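Local coordinates for probable glutaminase ybaS (Escherichia coli, PDB 1U60), which catalyses the hydrolysis of L-glutamine to L-glutamate and ammonium, as a homotetrameric member of the glutaminase family, at residues A[20-25]-A[289-294]; A[203-208]-A[265-270]; A[86-91]-A[180-185]. All coordinates share one frame; numbering follows the deposited sequence.

Contact 1. Residues A[20-25]-A[289-294]; sequences SLNGGQ and SVRGQK. With EDO (1,2-ethanediol), chain E.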
loop_
_atom_site.group_PDB
_atom_site.type_symbol
_atom_site.label_atom_id
_atom_site.label_comp_id
_atom_site.label_asym_id
_atom_site.label_seq_id
_atom_site.Cartn_x
_atom_site.Cartn_y
_atom_site.Cartn_z
ATOM N N SER A 20 -12.429 3.797 26.440
ATOM C CA SER A 20 -11.726 4.294 27.635
ATOM C C SER A 20 -10.291 3.761 27.732
ATOM O O SER A 20 -9.647 3.847 28.782
ATOM C CB SER A 20 -12.482 3.875 28.879
ATOM O OG SER A 20 -12.383 2.469 29.035
ATOM N N LEU A 21 -9.800 3.200 26.635
ATOM C CA LEU A 21 -8.477 2.616 26.580
ATOM C C LEU A 21 -7.426 3.704 26.800
ATOM O O LEU A 21 -7.443 4.703 26.115
ATOM C CB LEU A 21 -8.286 1.975 25.208
ATOM C CG LEU A 21 -7.083 1.083 24.986
ATOM C CD1 LEU A 21 -7.370 -0.300 25.609
ATOM C CD2 LEU A 21 -6.763 1.015 23.471
ATOM N N ASN A 22 -6.535 3.525 27.771
ATOM C CA ASN A 22 -5.498 4.515 28.060
ATOM C C ASN A 22 -4.369 4.404 27.052
ATOM O O ASN A 22 -4.216 3.377 26.380
ATOM C CB ASN A 22 -4.919 4.353 29.507
ATOM C CG ASN A 22 -5.773 5.011 30.573
ATOM O OD1 ASN A 22 -5.723 4.625 31.743
ATOM N ND2 ASN A 22 -6.547 6.024 30.188
ATOM N N GLY A 23 -3.582 5.466 26.938
ATOM C CA GLY A 23 -2.355 5.428 26.166
ATOM C C GLY A 23 -2.350 6.584 25.165
ATOM O O GLY A 23 -3.424 7.038 24.691
ATOM N N GLY A 24 -1.152 7.060 24.849
ATOM C CA GLY A 24 -0.997 8.193 23.946
ATOM C C GLY A 24 -1.187 9.550 24.607
ATOM O O GLY A 24 -1.428 9.642 25.799
ATOM N N GLN A 25 -1.007 10.607 23.829
ATOM C CA GLN A 25 -1.110 11.973 24.289
ATOM C C GLN A 25 -1.763 12.861 23.235
ATOM O O GLN A 25 -1.508 12.705 22.036
ATOM C CB GLN A 25 0.290 12.566 24.532
ATOM C CG GLN A 25 1.140 11.803 25.505
ATOM C CD GLN A 25 2.406 12.554 25.771
ATOM O OE1 GLN A 25 3.462 12.148 25.312
ATOM N NE2 GLN A 25 2.299 13.692 26.448
ATOM N N SER A 289 -4.459 8.343 16.324
ATOM C CA SER A 289 -5.289 8.170 17.532
ATOM C C SER A 289 -5.198 6.733 18.046
ATOM O O SER A 289 -5.469 5.781 17.295
ATOM C CB SER A 289 -6.772 8.459 17.220
ATOM O OG SER A 289 -7.596 8.259 18.356
ATOM N N VAL A 290 -4.849 6.574 19.318
ATOM C CA VAL A 290 -4.786 5.234 19.907
ATOM C C VAL A 290 -6.124 4.514 19.862
ATOM O O VAL A 290 -6.224 3.392 19.322
ATOM C CB VAL A 290 -4.197 5.252 21.387
ATOM C CG1 VAL A 290 -4.236 3.847 22.036
ATOM C CG2 VAL A 290 -2.829 5.836 21.363
ATOM N N ARG A 291 -7.159 5.132 20.414
ATOM C CA ARG A 291 -8.471 4.529 20.460
ATOM C C ARG A 291 -9.140 4.540 19.070
ATOM O O ARG A 291 -9.868 3.622 18.735
ATOM C CB ARG A 291 -9.392 5.254 21.447
ATOM C CG ARG A 291 -8.988 5.207 22.915
ATOM C CD ARG A 291 -9.814 6.220 23.733
ATOM N NE ARG A 291 -9.201 6.436 25.041
ATOM C CZ ARG A 291 -9.144 7.594 25.634
ATOM N NH1 ARG A 291 -9.674 8.675 25.066
ATOM N NH2 ARG A 291 -8.570 7.671 26.823
ATOM N N GLY A 292 -8.920 5.614 18.312
ATOM C CA GLY A 292 -9.544 5.785 17.008
ATOM C C GLY A 292 -9.157 4.571 16.138
ATOM O O GLY A 292 -9.989 4.014 15.424
ATOM N N GLN A 293 -7.873 4.210 16.155
ATOM C CA GLN A 293 -7.375 3.110 15.339
ATOM C C GLN A 293 -8.049 1.821 15.721
ATOM O O GLN A 293 -8.502 1.057 14.878
ATOM C CB GLN A 293 -5.864 2.917 15.511
ATOM C CG GLN A 293 -5.065 3.859 14.679
ATOM C CD GLN A 293 -3.574 3.817 14.984
ATOM O OE1 GLN A 293 -2.776 3.313 14.147
ATOM N NE2 GLN A 293 -3.172 4.367 16.158
ATOM N N LYS A 294 -8.107 1.579 17.033
ATOM C CA LYS A 294 -8.648 0.327 17.554
ATOM C C LYS A 294 -10.148 0.230 17.281
ATOM O O LYS A 294 -10.630 -0.818 16.928
ATOM C CB LYS A 294 -8.308 0.163 19.069
ATOM C CG LYS A 294 -6.834 -0.151 19.294
ATOM C CD LYS A 294 -6.379 -1.596 18.880
ATOM C CE LYS A 294 -4.828 -1.654 18.615
ATOM N NZ LYS A 294 -4.047 -2.360 19.680
HETATM C C1 EDO E . -0.517 -0.455 19.931
HETATM O O1 EDO E . 0.608 0.127 20.575
HETATM C C2 EDO E . -0.076 -1.307 18.756
HETATM O O2 EDO E . -1.231 -1.970 18.293
#

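Contact 2. Residues A[203-208]-A[265-270]; sequences IELATL and GILAVV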
loop_
_atom_site.group_PDB
_atom_site.type_symbol
_atom_site.label_atom_id
_atom_site.label_comp_id
_atom_site.label_asym_id
_atom_site.label_seq_id
_atom_site.Cartn_x
_atom_site.Cartn_y
_atom_site.Cartn_z
ATOM N N ILE A 203 -19.376 11.540 12.520
ATOM C CA ILE A 203 -20.321 11.204 11.460
ATOM C C ILE A 203 -19.908 11.853 10.153
ATOM O O ILE A 203 -20.024 11.245 9.098
ATOM C CB ILE A 203 -21.758 11.488 11.922
ATOM C CG1 ILE A 203 -22.152 10.371 12.919
ATOM C CG2 ILE A 203 -22.736 11.430 10.772
ATOM C CD1 ILE A 203 -23.376 10.631 13.680
ATOM N N GLU A 204 -19.492 13.118 10.219
ATOM C CA GLU A 204 -19.009 13.828 9.046
ATOM C C GLU A 204 -17.773 13.178 8.457
ATOM O O GLU A 204 -17.673 13.017 7.248
ATOM C CB GLU A 204 -18.775 15.282 9.401
ATOM C CG GLU A 204 -20.132 15.965 9.600
ATOM C CD GLU A 204 -20.075 17.328 10.306
ATOM O OE1 GLU A 204 -19.038 17.683 10.949
ATOM O OE2 GLU A 204 -21.143 18.011 10.248
ATOM N N LEU A 205 -16.861 12.733 9.322
ATOM C CA LEU A 205 -15.684 11.993 8.841
ATOM C C LEU A 205 -16.063 10.701 8.153
ATOM O O LEU A 205 -15.542 10.392 7.077
ATOM C CB LEU A 205 -14.693 11.778 9.958
ATOM C CG LEU A 205 -13.390 11.049 9.651
ATOM C CD1 LEU A 205 -12.684 11.782 8.493
ATOM C CD2 LEU A 205 -12.462 10.959 10.843
ATOM N N ALA A 206 -16.964 9.942 8.759
ATOM C CA ALA A 206 -17.476 8.728 8.151
ATOM C C ALA A 206 -18.188 8.983 6.851
ATOM O O ALA A 206 -18.162 8.150 5.962
ATOM C CB ALA A 206 -18.367 7.937 9.117
ATOM N N THR A 207 -18.808 10.166 6.716
ATOM C CA THR A 207 -19.443 10.551 5.472
ATOM C C THR A 207 -18.441 10.764 4.340
ATOM O O THR A 207 -18.689 10.353 3.220
ATOM C CB THR A 207 -20.267 11.819 5.702
ATOM O OG1 THR A 207 -21.285 11.578 6.690
ATOM C CG2 THR A 207 -20.988 12.190 4.432
ATOM N N LEU A 208 -17.309 11.422 4.636
ATOM C CA LEU A 208 -16.203 11.524 3.678
ATOM C C LEU A 208 -15.857 10.120 3.201
ATOM O O LEU A 208 -15.752 9.889 1.984
ATOM C CB LEU A 208 -15.002 12.182 4.320
ATOM C CG LEU A 208 -13.626 12.075 3.593
ATOM C CD1 LEU A 208 -13.663 12.620 2.167
ATOM C CD2 LEU A 208 -12.524 12.747 4.363
ATOM N N GLY A 265 -8.863 11.956 14.560
ATOM C CA GLY A 265 -9.681 11.234 13.612
ATOM C C GLY A 265 -8.961 10.131 12.892
ATOM O O GLY A 265 -7.758 10.238 12.617
ATOM N N ILE A 266 -9.681 9.040 12.647
ATOM C CA ILE A 266 -9.247 7.928 11.828
ATOM C C ILE A 266 -10.378 7.623 10.886
ATOM O O ILE A 266 -11.515 7.435 11.315
ATOM C CB ILE A 266 -8.919 6.658 12.689
ATOM C CG1 ILE A 266 -7.763 6.928 13.684
ATOM C CG2 ILE A 266 -8.578 5.436 11.812
ATOM C CD1 ILE A 266 -6.421 7.196 13.093
ATOM N N LEU A 267 -10.046 7.566 9.600
ATOM C CA LEU A 267 -11.021 7.185 8.562
ATOM C C LEU A 267 -10.580 5.908 7.894
ATOM O O LEU A 267 -9.391 5.722 7.584
ATOM C CB LEU A 267 -11.031 8.283 7.520
ATOM C CG LEU A 267 -11.803 8.030 6.200
ATOM C CD1 LEU A 267 -13.299 7.938 6.485
ATOM C CD2 LEU A 267 -11.452 9.129 5.216
ATOM N N ALA A 268 -11.536 5.042 7.595
ATOM C CA ALA A 268 -11.279 3.961 6.682
ATOM C C ALA A 268 -12.412 3.809 5.673
ATOM O O ALA A 268 -13.565 4.115 5.962
ATOM C CB ALA A 268 -11.112 2.695 7.434
ATOM N N VAL A 269 -12.081 3.317 4.488
ATOM C CA VAL A 269 -13.076 3.133 3.429
ATOM C C VAL A 269 -13.190 1.664 3.075
ATOM O O VAL A 269 -12.198 1.018 2.796
ATOM C CB VAL A 269 -12.655 3.938 2.173
ATOM C CG1 VAL A 269 -13.696 3.732 1.068
ATOM C CG2 VAL A 269 -12.500 5.388 2.563
ATOM N N VAL A 270 -14.426 1.154 3.027
ATOM C CA VAL A 270 -14.737 -0.162 2.484
ATOM C C VAL A 270 -15.310 0.067 1.073
ATOM O O VAL A 270 -16.467 0.497 0.934
ATOM C CB VAL A 270 -15.734 -0.970 3.377
ATOM C CG1 VAL A 270 -15.889 -2.388 2.850
ATOM C CG2 VAL A 270 -15.238 -1.029 4.819
#

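Contact 3. Residues A[86-91]-A[180-185]; sequences QDKIGA and YLYCDA. With EDO (1,2-ethanediol), chain G.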
loop_
_atom_site.group_PDB
_atom_site.type_symbol
_atom_site.label_atom_id
_atom_site.label_comp_id
_atom_site.label_asym_id
_atom_site.label_seq_id
_atom_site.Cartn_x
_atom_site.Cartn_y
_atom_site.Cartn_z
ATOM N N GLN A 86 0.118 12.270 -10.620
ATOM C CA GLN A 86 1.235 11.297 -10.474
ATOM C C GLN A 86 2.590 11.955 -10.873
ATOM O O GLN A 86 3.623 11.748 -10.206
ATOM C CB GLN A 86 0.960 10.050 -11.309
ATOM C CG GLN A 86 1.911 8.928 -10.953
ATOM C CD GLN A 86 1.633 7.654 -11.740
ATOM O OE1 GLN A 86 0.815 7.653 -12.675
ATOM N NE2 GLN A 86 2.260 6.541 -11.307
ATOM N N ASP A 87 2.576 12.758 -11.934
ATOM C CA ASP A 87 3.752 13.446 -12.434
ATOM C C ASP A 87 4.215 14.593 -11.519
ATOM O O ASP A 87 5.426 14.764 -11.259
ATOM C CB ASP A 87 3.432 14.067 -13.799
ATOM C CG ASP A 87 3.289 13.034 -14.917
ATOM O OD1 ASP A 87 3.699 11.858 -14.759
ATOM O OD2 ASP A 87 2.758 13.337 -15.997
ATOM N N LYS A 88 3.258 15.403 -11.058
ATOM C CA LYS A 88 3.559 16.627 -10.313
ATOM C C LYS A 88 3.650 16.454 -8.789
ATOM O O LYS A 88 4.241 17.290 -8.122
ATOM C CB LYS A 88 2.513 17.694 -10.665
ATOM C CG LYS A 88 2.392 17.958 -12.168
ATOM C CD LYS A 88 3.697 18.478 -12.738
ATOM C CE LYS A 88 3.490 18.991 -14.191
ATOM N NZ LYS A 88 4.797 19.334 -14.899
ATOM N N ILE A 89 3.098 15.363 -8.246
ATOM C CA ILE A 89 3.059 15.124 -6.811
ATOM C C ILE A 89 3.669 13.760 -6.543
ATOM O O ILE A 89 4.650 13.686 -5.812
ATOM C CB ILE A 89 1.631 15.188 -6.216
ATOM C CG1 ILE A 89 0.868 16.428 -6.700
ATOM C CG2 ILE A 89 1.688 15.148 -4.679
ATOM C CD1 ILE A 89 1.452 17.741 -6.175
ATOM N N GLY A 90 3.074 12.709 -7.108
ATOM C CA GLY A 90 3.563 11.356 -6.900
ATOM C C GLY A 90 2.520 10.435 -6.336
ATOM O O GLY A 90 1.474 10.863 -5.909
ATOM N N ALA A 91 2.826 9.149 -6.334
ATOM C CA ALA A 91 1.967 8.100 -5.821
ATOM C C ALA A 91 2.722 7.125 -4.878
ATOM O O ALA A 91 2.207 6.070 -4.584
ATOM C CB ALA A 91 1.378 7.331 -7.019
ATOM N N TYR A 180 8.535 21.808 -7.683
ATOM C CA TYR A 180 7.356 21.020 -7.304
ATOM C C TYR A 180 6.289 21.818 -6.532
ATOM O O TYR A 180 5.570 21.265 -5.708
ATOM C CB TYR A 180 7.787 19.741 -6.566
ATOM C CG TYR A 180 8.543 18.749 -7.467
ATOM C CD1 TYR A 180 7.851 17.802 -8.220
ATOM C CD2 TYR A 180 9.929 18.793 -7.582
ATOM C CE1 TYR A 180 8.508 16.933 -9.057
ATOM C CE2 TYR A 180 10.620 17.896 -8.435
ATOM C CZ TYR A 180 9.886 16.973 -9.168
ATOM O OH TYR A 180 10.502 16.071 -10.020
ATOM N N LEU A 181 6.182 23.111 -6.812
ATOM C CA LEU A 181 5.137 23.951 -6.267
ATOM C C LEU A 181 4.586 24.808 -7.370
ATOM O O LEU A 181 5.357 25.392 -8.140
ATOM C CB LEU A 181 5.616 24.816 -5.102
ATOM C CG LEU A 181 4.420 25.193 -4.191
ATOM C CD1 LEU A 181 4.079 24.081 -3.248
ATOM C CD2 LEU A 181 4.655 26.481 -3.397
ATOM N N TYR A 182 3.266 24.849 -7.478
ATOM C CA TYR A 182 2.572 25.336 -8.697
ATOM C C TYR A 182 1.831 26.629 -8.485
ATOM O O TYR A 182 1.054 27.088 -9.364
ATOM C CB TYR A 182 1.688 24.227 -9.294
ATOM C CG TYR A 182 2.493 22.937 -9.326
ATOM C CD1 TYR A 182 3.532 22.781 -10.257
ATOM C CD2 TYR A 182 2.291 21.933 -8.409
ATOM C CE1 TYR A 182 4.328 21.667 -10.300
ATOM C CE2 TYR A 182 3.148 20.751 -8.407
ATOM C CZ TYR A 182 4.148 20.653 -9.367
ATOM O OH TYR A 182 4.979 19.579 -9.444
ATOM N N CYS A 183 2.089 27.249 -7.349
ATOM C CA CYS A 183 1.654 28.648 -7.111
ATOM C C CYS A 183 2.638 29.275 -6.138
ATOM O O CYS A 183 3.639 28.643 -5.742
ATOM C CB CYS A 183 0.217 28.738 -6.603
ATOM S SG CYS A 183 -0.053 28.152 -4.898
ATOM N N ASP A 184 2.408 30.520 -5.807
ATOM C CA ASP A 184 3.221 31.251 -4.838
ATOM C C ASP A 184 3.388 30.448 -3.534
ATOM O O ASP A 184 2.415 29.896 -3.035
ATOM C CB ASP A 184 2.516 32.570 -4.591
ATOM C CG ASP A 184 3.143 33.389 -3.496
ATOM O OD1 ASP A 184 4.143 34.110 -3.779
ATOM O OD2 ASP A 184 2.705 33.415 -2.318
ATOM N N ALA A 185 4.605 30.385 -2.990
ATOM C CA ALA A 185 4.911 29.508 -1.853
ATOM C C ALA A 185 4.062 29.863 -0.631
ATOM O O ALA A 185 3.551 28.970 0.038
ATOM C CB ALA A 185 6.396 29.572 -1.516
HETATM C C1 EDO G . 5.456 16.123 -16.102
HETATM O O1 EDO G . 6.285 16.497 -15.005
HETATM C C2 EDO G . 5.526 17.140 -17.220
HETATM O O2 EDO G . 4.259 17.730 -17.432
#

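Contact 1. Residues A[20-25]-A[289-294]
R291 reaches from the first turn of helix 290-303 to the loop 20-25 and takes hold of its backbone through one carbonyl. Its NE donates to L21 O at 2.7 Å, with an N-H...O angle of 153°; NH2 adds a weak bond to the same oxygen at 3.3 Å. The carbonyl thus meets the NE/NH2 edge of the guanidinium, with NE tilted 24° from the carbonyl plane. An arm extended from CG to NE carries the group there, and on the way CG lies 4.0 Å from L21 CB.

Beside this polar grip, the two methyls of V290 split the work. CG1 meets L21 CD2 at 4.1 Å, where the two side chains cross at about a right angle, while CG2 sits 3.6 Å from G23 O. The bare backbone of G24 lets V290 CG2 lie against its CA as well.

The second shell fixes the arginine and the helix start. R291 NH1 donates to S280 OG and G38 O, so the guanidinium ties three parts of the chain together. S289 is the N-cap: its OG accepts from G292 N at 3.0 Å. The loop, which follows helix 4-18, lies at the surface over the start of helix 290-303, whose Q293 packs on strand 265-270.

Contact 2. Residues A[203-208]-A[265-270]
This is helix-on-sheet packing in the buried middle of the chain: leucines of helix 202-213 lie on strand 265-270 of the five-stranded antiparallel sheet. The fold is that of the serine beta-lactamase clan, in which helices cover both faces of such a sheet. Here the opposite face belongs to helix 290-303, against which I266 and A268 pack. The short helix and strand segments run at 35° to one another, with their axes 8.0 Å apart at closest approach, and what joins them is apolar packing.

L205 and L267, which both point their CB across the gap, carry most of it. L205 sends its two methyls to different places: CD1 lies 4.0 Å from L267 CB, whereas CD2 drops onto the strand backbone, 3.7 Å from I266 O. The same CD2 packs directly on G265 CA, which carries no side chain, at 3.9 Å. It is the placing of CG anti to the backbone N (chi1 -179°) that brings CD1 to L267 and CD2 to the backbone of G265 and I266.

Three residues on, nearly one helical turn, L208 comes at L267 from another direction, the two side chains crossing at about a right angle. L205 also touches A277 of the adjacent strand 274-279, and A206 packs on both A277 and V46, so the helix spans several strands. At the outer end of the segment, E204 OE1 makes a salt bridge with R61 NH1. The two methyls of L267 part: CD2 lies 3.9 Å from L208 CD2, and CD1 lies 3.4 Å from the backbone oxygen L205 O.

Contact 3. Residues A[86-91]-A[180-185]
K88 and Y180 bring the two backbones closest, their CA atoms 6.5 Å apart, where helix 82-88 ends and the chain turns off through I89 and G90. The K88 carbonyl faces the loop 180-185, and two tyrosines converge on it. Y182 OH donates to K88 O at 2.7 Å, in the carbonyl plane and on a lone pair, at a C=O...O angle of 116°. Y180 meets the same oxygen with its ring edge, CD1 lying 3.6 Å away and the oxygen in the plane of the ring.

Around the hydroxyl the fit is close: K88 CB lies 3.3 Å from Y182 OH. The lysine chain, bent at chi2 (-62°), then runs on past the tyrosine, and its NZ makes two weak bonds to an ethanediol probably left from the crystallisation liquor. The next residue, I89, puts its CD1 at the ring edge of Y182, 4.1 Å from CE2.

The contact is a helix C-terminus met by an interhelical loop, in the largely helical part of this beta-lactamase-clan fold, away from the five-stranded sheet. The loop joins helix 166-178 to helix 185-195, and D184 is the N-cap of the latter, its OD2 accepting from E187 N. Helix 117-126 lies beside both segments: I89 packs on A122 and T123, while S125 OG accepts from Y182 N. At the two ends of 86-91, Q86 NE2 donates to D249 OD1 of the second subunit and A91 packs on D249 of that subunit.

Contact 1 joins the loop after the chain's first helix to its last helix, and the other two contacts are nested within the 263 residues between its segments; contact 3 closes before contact 2 opens. Contacts 1 and 2 are neighbours, their centres about 17 Å apart, and they touch where I266 packs against G292 and Q293. They share strand 265-270, with contact 2 on one face and the helix of contact 1 on the other. Contact 3 stands apart, its centre about 34 Å from contact 1, across the chain's centre, and about 26 Å from contact 2. The chain's two ends thus meet beside the sheet, while contact 3 ties helices elsewhere.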